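Local coordinates for protein ribose 5-phosphate isomerase (Trypanosoma cruzi, PDB 3M1P) that probably interconverts ribose 5-phosphate and ribulose 5-phosphate as a type B sugar-phosphate isomerase, working as an assembly of four identical chains, at residues P83-A88 with A105-V110; Y94-S99 with I124-Q129. The protein carries 1 engineered substitution. One frame throughout, in Å; residues are numbered along the deposited sequence.

Contact 1: P83-A88 with A105-V110; sequences PGVRAA and ANIVCV
The carboxamide of N106 reaches across to the chain ahead of strand 87-89 and grips it twice. ND2 donates to G84 O (2.9 Å), with that oxygen lying almost in the amide plane, while OD1 accepts a hydrogen bond from R86 N (2.7 Å), the donor lying 29° off the carbonyl plane. Asparagine suits the place because one short flat group both donates and accepts; a first torsion of 47°, setting CG between the backbone N and the carbonyl carbon, turns it toward this chain. The R86 side chain crosses that of N106 at about a right angle, its guanidinium carrying ND2 over one face with the planes 41° apart; its NH2 is hydrogen-bonded to D104 O, and NE more weakly to N103 O. R86 O is doubly held, by N106 N and I107 N. Beyond it the pairing becomes regular: A88 N reaches I107 O at 2.8 Å, and C109 N reaches A88 O. Small and branched apolar side chains pack on the two faces. CD1 of I107 meets CG1 of V85 at 3.7 Å, and A87 CB, small enough to fit under helix 73-80, lies against I107 CB. On the other face A88 CB touches A105 CB. Strands 87-89 and 107-111 are thus parallel neighbours in a beta-alpha-beta unit, with helix 93-101 as the crossover, within the Rossmann-like sheet of the RpiB/LacAB family.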
ATOM      1  N   PRO A  83      20.095 -18.752  -9.047  1.00 17.66           N
ATOM      2  CA  PRO A  83      20.919 -17.806  -9.798  1.00 17.51           C
ATOM      3  C   PRO A  83      20.289 -17.453 -11.142  1.00 17.02           C
ATOM      4  O   PRO A  83      19.735 -18.322 -11.802  1.00 16.76           O
ATOM      5  CB  PRO A  83      22.247 -18.558  -9.992  1.00 17.82           C
ATOM      6  CG  PRO A  83      22.245 -19.623  -8.941  1.00 18.41           C
ATOM      7  CD  PRO A  83      20.800 -20.022  -8.813  1.00 18.10           C
ATOM      8  N   GLY A  84      20.364 -16.183 -11.525  1.00 16.94           N
ATOM      9  CA  GLY A  84      19.748 -15.718 -12.763  1.00 16.84           C
ATOM     10  C   GLY A  84      18.370 -15.134 -12.520  1.00 16.63           C
ATOM     11  O   GLY A  84      17.809 -14.470 -13.381  1.00 17.17           O
ATOM     12  N   VAL A  85      17.820 -15.372 -11.337  1.00 16.35           N
ATOM     13  CA  VAL A  85      16.485 -14.889 -11.019  1.00 15.78           C
ATOM     14  C   VAL A  85      16.568 -13.522 -10.333  1.00 15.25           C
ATOM     15  O   VAL A  85      17.430 -13.287  -9.467  1.00 14.99           O
ATOM     16  CB  VAL A  85      15.700 -15.916 -10.174  1.00 15.56           C
ATOM     17  CG1 VAL A  85      14.437 -15.304  -9.581  1.00 16.03           C
ATOM     18  CG2 VAL A  85      15.351 -17.125 -11.016  1.00 15.44           C
ATOM     19  N   ARG A  86      15.689 -12.620 -10.762  1.00 13.98           N
ATOM     20  CA  ARG A  86      15.486 -11.338 -10.098  1.00 13.20           C
ATOM     21  C   ARG A  86      13.993 -11.230  -9.818  1.00 12.39           C
ATOM     22  O   ARG A  86      13.213 -10.834 -10.682  1.00 11.91           O
ATOM     23  CB  ARG A  86      15.995 -10.182 -10.959  1.00 13.37           C
ATOM     24  CG  ARG A  86      17.514 -10.220 -11.186  1.00 14.51           C
ATOM     25  CD  ARG A  86      17.987  -9.031 -11.992  1.00 16.86           C
ATOM     26  NE  ARG A  86      17.428  -9.081 -13.338  1.00 18.83           N
ATOM     27  CZ  ARG A  86      17.849  -9.904 -14.295  1.00 19.19           C
ATOM     28  NH1 ARG A  86      18.856 -10.746 -14.062  1.00 16.43           N
ATOM     29  NH2 ARG A  86      17.259  -9.883 -15.486  1.00 17.22           N
ATOM     30  N   ALA A  87      13.618 -11.628  -8.607  1.00 11.69           N
ATOM     31  CA  ALA A  87      12.229 -11.756  -8.202  1.00 11.58           C
ATOM     32  C   ALA A  87      11.839 -10.579  -7.327  1.00 11.58           C
ATOM     33  O   ALA A  87      12.438 -10.351  -6.261  1.00 11.49           O
ATOM     34  CB  ALA A  87      12.015 -13.059  -7.451  1.00 11.78           C
ATOM     35  N   ALA A  88      10.834  -9.845  -7.795  1.00 10.92           N
ATOM     36  CA  ALA A  88      10.396  -8.604  -7.172  1.00 11.15           C
ATOM     37  C   ALA A  88       9.046  -8.775  -6.489  1.00 11.11           C
ATOM     38  O   ALA A  88       8.031  -9.060  -7.159  1.00 11.22           O
ATOM     39  CB  ALA A  88      10.326  -7.499  -8.212  1.00 10.03           C
ATOM     40  N   ALA A 105      13.531  -7.091 -13.538  1.00 14.19           N
ATOM     41  CA  ALA A 105      13.018  -8.231 -12.790  1.00 14.39           C
ATOM     42  C   ALA A 105      12.424  -9.246 -13.747  1.00 14.26           C
ATOM     43  O   ALA A 105      11.763  -8.871 -14.709  1.00 15.12           O
ATOM     44  CB  ALA A 105      11.963  -7.781 -11.762  1.00 13.92           C
ATOM     45  N   ASN A 106      12.657 -10.528 -13.493  1.00 13.82           N
ATOM     46  CA  ASN A 106      12.085 -11.570 -14.337  1.00 13.47           C
ATOM     47  C   ASN A 106      11.016 -12.385 -13.623  1.00 12.65           C
ATOM     48  O   ASN A 106      10.328 -13.174 -14.246  1.00 12.27           O
ATOM     49  CB  ASN A 106      13.173 -12.488 -14.954  1.00 13.72           C
ATOM     50  CG  ASN A 106      14.210 -12.959 -13.927  1.00 13.53           C
ATOM     51  OD1 ASN A 106      13.899 -13.128 -12.747  1.00 13.09           O
ATOM     52  ND2 ASN A 106      15.450 -13.178 -14.386  1.00 13.62           N
ATOM     53  N   ILE A 107      10.871 -12.186 -12.317  1.00 12.22           N
ATOM     54  CA  ILE A 107       9.746 -12.782 -11.589  1.00 11.83           C
ATOM     55  C   ILE A 107       9.010 -11.732 -10.742  1.00 12.09           C
ATOM     56  O   ILE A 107       9.632 -10.997  -9.987  1.00 12.19           O
ATOM     57  CB  ILE A 107      10.181 -13.996 -10.700  1.00 11.89           C
ATOM     58  CG1 ILE A 107      10.742 -15.141 -11.567  1.00 11.95           C
ATOM     59  CG2 ILE A 107       8.997 -14.467  -9.816  1.00 10.48           C
ATOM     60  CD1 ILE A 107      11.164 -16.395 -10.819  1.00 11.66           C
ATOM     61  N   VAL A 108       7.686 -11.659 -10.884  1.00 12.15           N
ATOM     62  CA  VAL A 108       6.873 -10.800 -10.040  1.00 11.28           C
ATOM     63  C   VAL A 108       6.251 -11.645  -8.936  1.00 12.02           C
ATOM     64  O   VAL A 108       5.739 -12.736  -9.202  1.00 12.77           O
ATOM     65  CB  VAL A 108       5.802  -9.974 -10.841  1.00 12.06           C
ATOM     66  CG1 VAL A 108       4.762 -10.859 -11.572  1.00  9.56           C
ATOM     67  CG2 VAL A 108       5.109  -8.936  -9.939  1.00 10.64           C
ATOM     68  N   CYS A 109       6.336 -11.156  -7.698  1.00 11.32           N
ATOM     69  CA  CYS A 109       5.712 -11.820  -6.556  1.00 11.58           C
ATOM     70  C   CYS A 109       4.634 -10.930  -5.972  1.00 11.19           C
ATOM     71  O   CYS A 109       4.812  -9.721  -5.881  1.00 11.35           O
ATOM     72  CB  CYS A 109       6.750 -12.182  -5.485  1.00 11.32           C
ATOM     73  SG  CYS A 109       8.124 -13.226  -6.128  1.00 12.13           S
ATOM     74  N   VAL A 110       3.521 -11.545  -5.576  1.00 11.77           N
ATOM     75  CA  VAL A 110       2.401 -10.838  -4.961  1.00 12.17           C
ATOM     76  C   VAL A 110       1.825 -11.637  -3.798  1.00 13.00           C
ATOM     77  O   VAL A 110       1.990 -12.863  -3.719  1.00 12.82           O
ATOM     78  CB  VAL A 110       1.261 -10.535  -5.982  1.00 12.64           C
ATOM     79  CG1 VAL A 110       1.743  -9.614  -7.094  1.00 10.44           C
ATOM     80  CG2 VAL A 110       0.695 -11.824  -6.567  1.00 11.81           C
TER

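Contact 2: Y94-S99 with I124-Q129; sequences YTAAMS and IITFLQ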
ATOM      1  N   TYR A  94       3.512   1.155  -9.150  1.00 12.47           N
ATOM      2  CA  TYR A  94       4.852   1.745  -9.122  1.00 12.82           C
ATOM      3  C   TYR A  94       5.999   0.727  -8.935  1.00 12.54           C
ATOM      4  O   TYR A  94       6.935   0.683  -9.730  1.00 12.84           O
ATOM      5  CB  TYR A  94       4.925   2.856  -8.061  1.00 13.04           C
ATOM      6  CG  TYR A  94       6.263   3.549  -8.039  1.00 13.19           C
ATOM      7  CD1 TYR A  94       6.537   4.626  -8.888  1.00 13.37           C
ATOM      8  CD2 TYR A  94       7.261   3.117  -7.182  1.00 13.61           C
ATOM      9  CE1 TYR A  94       7.791   5.252  -8.878  1.00 13.81           C
ATOM     10  CE2 TYR A  94       8.503   3.733  -7.158  1.00 15.84           C
ATOM     11  CZ  TYR A  94       8.758   4.797  -7.996  1.00 14.01           C
ATOM     12  OH  TYR A  94      10.004   5.369  -7.934  1.00 16.07           O
ATOM     13  N   THR A  95       5.938  -0.078  -7.879  1.00 12.66           N
ATOM     14  CA  THR A  95       6.940  -1.144  -7.677  1.00 12.23           C
ATOM     15  C   THR A  95       6.967  -2.137  -8.851  1.00 12.71           C
ATOM     16  O   THR A  95       8.034  -2.603  -9.232  1.00 12.72           O
ATOM     17  CB  THR A  95       6.672  -1.925  -6.397  1.00 12.06           C
ATOM     18  OG1 THR A  95       5.289  -2.302  -6.368  1.00 10.84           O
ATOM     19  CG2 THR A  95       7.017  -1.073  -5.163  1.00 10.75           C
ATOM     20  N   ALA A  96       5.803  -2.452  -9.425  1.00 12.77           N
ATOM     21  CA  ALA A  96       5.741  -3.371 -10.573  1.00 13.10           C
ATOM     22  C   ALA A  96       6.503  -2.797 -11.772  1.00 13.10           C
ATOM     23  O   ALA A  96       7.286  -3.498 -12.431  1.00 12.81           O
ATOM     24  CB  ALA A  96       4.284  -3.688 -10.949  1.00 12.61           C
ATOM     25  N   ALA A  97       6.269  -1.516 -12.045  1.00 13.36           N
ATOM     26  CA  ALA A  97       6.922  -0.840 -13.160  1.00 13.70           C
ATOM     27  C   ALA A  97       8.418  -0.699 -12.918  1.00 13.92           C
ATOM     28  O   ALA A  97       9.219  -1.015 -13.804  1.00 14.32           O
ATOM     29  CB  ALA A  97       6.276   0.530 -13.423  1.00 13.42           C
ATOM     30  N   MET A  98       8.793  -0.253 -11.722  0.50 13.90           N
ATOM     31  CA  MET A  98      10.194   0.026 -11.410  0.50 14.17           C
ATOM     32  C   MET A  98      11.060  -1.228 -11.289  0.50 14.09           C
ATOM     33  O   MET A  98      12.271  -1.179 -11.557  0.50 14.13           O
ATOM     34  CB  MET A  98      10.315   0.875 -10.143  0.50 14.14           C
ATOM     35  CG  MET A  98       9.736   2.288 -10.279  0.50 15.17           C
ATOM     36  SD  MET A  98      10.324   3.228 -11.701  0.50 16.61           S
ATOM     37  CE  MET A  98      12.107   3.144 -11.489  0.50 15.66           C
ATOM     38  N   SER A  99      10.439  -2.333 -10.882  1.00 13.81           N
ATOM     39  CA  SER A  99      11.101  -3.645 -10.840  1.00 13.72           C
ATOM     40  C   SER A  99      11.590  -4.060 -12.227  1.00 13.60           C
ATOM     41  O   SER A  99      12.666  -4.671 -12.371  1.00 13.41           O
ATOM     42  CB  SER A  99      10.167  -4.713 -10.273  1.00 12.98           C
ATOM     43  OG  SER A  99       9.149  -5.066 -11.190  1.00 14.19           O
ATOM     44  N   ILE A 124       0.468  -7.485 -12.401  1.00 13.44           N
ATOM     45  CA  ILE A 124       0.891  -8.463 -13.410  1.00 14.28           C
ATOM     46  C   ILE A 124       0.992  -7.821 -14.793  1.00 14.56           C
ATOM     47  O   ILE A 124       1.993  -7.984 -15.475  1.00 15.33           O
ATOM     48  CB  ILE A 124      -0.008  -9.740 -13.398  1.00 14.24           C
ATOM     49  CG1 ILE A 124       0.321 -10.570 -12.155  1.00 13.83           C
ATOM     50  CG2 ILE A 124       0.186 -10.594 -14.683  1.00 14.09           C
ATOM     51  CD1 ILE A 124      -0.696 -11.641 -11.848  1.00 14.83           C
ATOM     52  N   ILE A 125      -0.021  -7.043 -15.168  1.00 14.32           N
ATOM     53  CA  ILE A 125      -0.038  -6.367 -16.462  1.00 14.25           C
ATOM     54  C   ILE A 125       1.099  -5.361 -16.606  1.00 13.66           C
ATOM     55  O   ILE A 125       1.809  -5.368 -17.609  1.00 13.66           O
ATOM     56  CB  ILE A 125      -1.439  -5.723 -16.741  1.00 14.85           C
ATOM     57  CG1 ILE A 125      -2.484  -6.835 -16.991  1.00 15.05           C
ATOM     58  CG2 ILE A 125      -1.356  -4.654 -17.875  1.00 14.71           C
ATOM     59  CD1 ILE A 125      -3.959  -6.408 -16.782  1.00 14.18           C
ATOM     60  N   THR A 126       1.277  -4.509 -15.599  1.00 12.97           N
ATOM     61  CA  THR A 126       2.347  -3.522 -15.607  1.00 12.87           C
ATOM     62  C   THR A 126       3.743  -4.168 -15.682  1.00 12.57           C
ATOM     63  O   THR A 126       4.599  -3.725 -16.438  1.00 12.26           O
ATOM     64  CB  THR A 126       2.259  -2.609 -14.358  1.00 13.23           C
ATOM     65  OG1 THR A 126       0.934  -2.082 -14.256  1.00 11.45           O
ATOM     66  CG2 THR A 126       3.275  -1.476 -14.451  1.00 12.58           C
ATOM     67  N   PHE A 127       3.950  -5.210 -14.890  1.00 12.92           N
ATOM     68  CA  PHE A 127       5.189  -5.970 -14.894  1.00 13.63           C
ATOM     69  C   PHE A 127       5.504  -6.519 -16.293  1.00 14.51           C
ATOM     70  O   PHE A 127       6.611  -6.352 -16.794  1.00 14.30           O
ATOM     71  CB  PHE A 127       5.054  -7.128 -13.916  1.00 13.31           C
ATOM     72  CG  PHE A 127       6.320  -7.885 -13.689  1.00 13.75           C
ATOM     73  CD1 PHE A 127       7.260  -7.422 -12.785  1.00 11.55           C
ATOM     74  CD2 PHE A 127       6.555  -9.097 -14.361  1.00 14.64           C
ATOM     75  CE1 PHE A 127       8.436  -8.145 -12.554  1.00 13.05           C
ATOM     76  CE2 PHE A 127       7.723  -9.828 -14.134  1.00 14.09           C
ATOM     77  CZ  PHE A 127       8.670  -9.348 -13.239  1.00 11.42           C
ATOM     78  N   LEU A 128       4.518  -7.159 -16.921  1.00 15.48           N
ATOM     79  CA  LEU A 128       4.744  -7.809 -18.215  1.00 16.70           C
ATOM     80  C   LEU A 128       4.943  -6.804 -19.342  1.00 17.22           C
ATOM     81  O   LEU A 128       5.782  -7.016 -20.218  1.00 17.39           O
ATOM     82  CB  LEU A 128       3.622  -8.799 -18.545  1.00 16.19           C
ATOM     83  CG  LEU A 128       3.557 -10.023 -17.628  1.00 16.44           C
ATOM     84  CD1 LEU A 128       2.309 -10.843 -17.893  1.00 14.46           C
ATOM     85  CD2 LEU A 128       4.825 -10.884 -17.751  1.00 15.07           C
ATOM     86  N   GLN A 129       4.208  -5.694 -19.278  1.00 18.02           N
ATOM     87  CA  GLN A 129       4.237  -4.663 -20.333  1.00 18.60           C
ATOM     88  C   GLN A 129       5.377  -3.643 -20.244  1.00 19.46           C
ATOM     89  O   GLN A 129       5.741  -3.051 -21.259  1.00 19.87           O
ATOM     90  CB  GLN A 129       2.904  -3.915 -20.383  1.00 18.37           C
ATOM     91  CG  GLN A 129       1.717  -4.749 -20.895  1.00 17.31           C
ATOM     92  CD  GLN A 129       0.419  -3.951 -20.940  1.00 18.69           C
ATOM     93  OE1 GLN A 129       0.364  -2.812 -20.469  1.00 18.06           O
ATOM     94  NE2 GLN A 129      -0.641  -4.555 -21.494  1.00 17.70           N
TER
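T126 and F127 carry helix 117-129 against A96, A97 and S99 of helix 93-101. T126 comes first, and its two branches are put to different uses. CG2 lies anti to the backbone N and is directed at A97, meeting the methyl CB at 3.8 Å, while T126 CB faces A96 CB at 4.1 Å. The hydroxyl OG1 turns back into its own helix and bonds to E122 O, one turn earlier, so the threonine can offer its methyl to the neighbour with its polar atom already satisfied. Alanines suit the opposing surface because a bare methyl lets the helices come close: the axes of these short segments approach to 7.9 Å and run nearly parallel, at a signed crossing angle of -17°. Such a parallel pair belongs to the layered alpha/beta architecture of this isomerase family, in which the helix linking strands 87-89 and 107-111 packs beside the helix that follows the second of them, on one face of the sheet. F127 follows, with CG anti to the backbone N (chi1 -172°), which extends the ring along helix 93-101 toward S99. The serine hydroxyl stands at the ring edge, near its plane, with OG 3.4 Å from CD1. This oxygen is also bound within its own helix, donating to A96 O at 2.7 Å from above the carbonyl plane; the bond fixes its rotation and satisfies a buried polar atom beside an aromatic edge. A96 O itself approaches CD1 of F127 obliquely, at 3.9 Å. A phenylalanine is long enough to span from the helix to A105, in the loop that leads into strand 107-111, whereas the small S99 leaves room for the ring and also packs on I73 of the second subunit.

How the contacts relate
The centres of contacts 1 and 2 lie about 11 Å apart, one within the parallel sheet and the other in the helical layer over it. Their segments alternate along the chain: 83-88, 94-99, 105-110, 124-129. Helix 93-101 of contact 2 therefore connects the two strands of contact 1, and helix 117-129 follows the second of them. The layers touch directly: A105 N is probably hydrogen-bonded to S99 O at 2.8 Å, and the far end of the F127 ring packs on the backbone of I107 and V108, with F127 CZ 3.4 Å from V108 N. Both contacts also reach the second subunit, placing the end strand of the sheet within this chain and the helix after it beside a subunit interface of the tetramer.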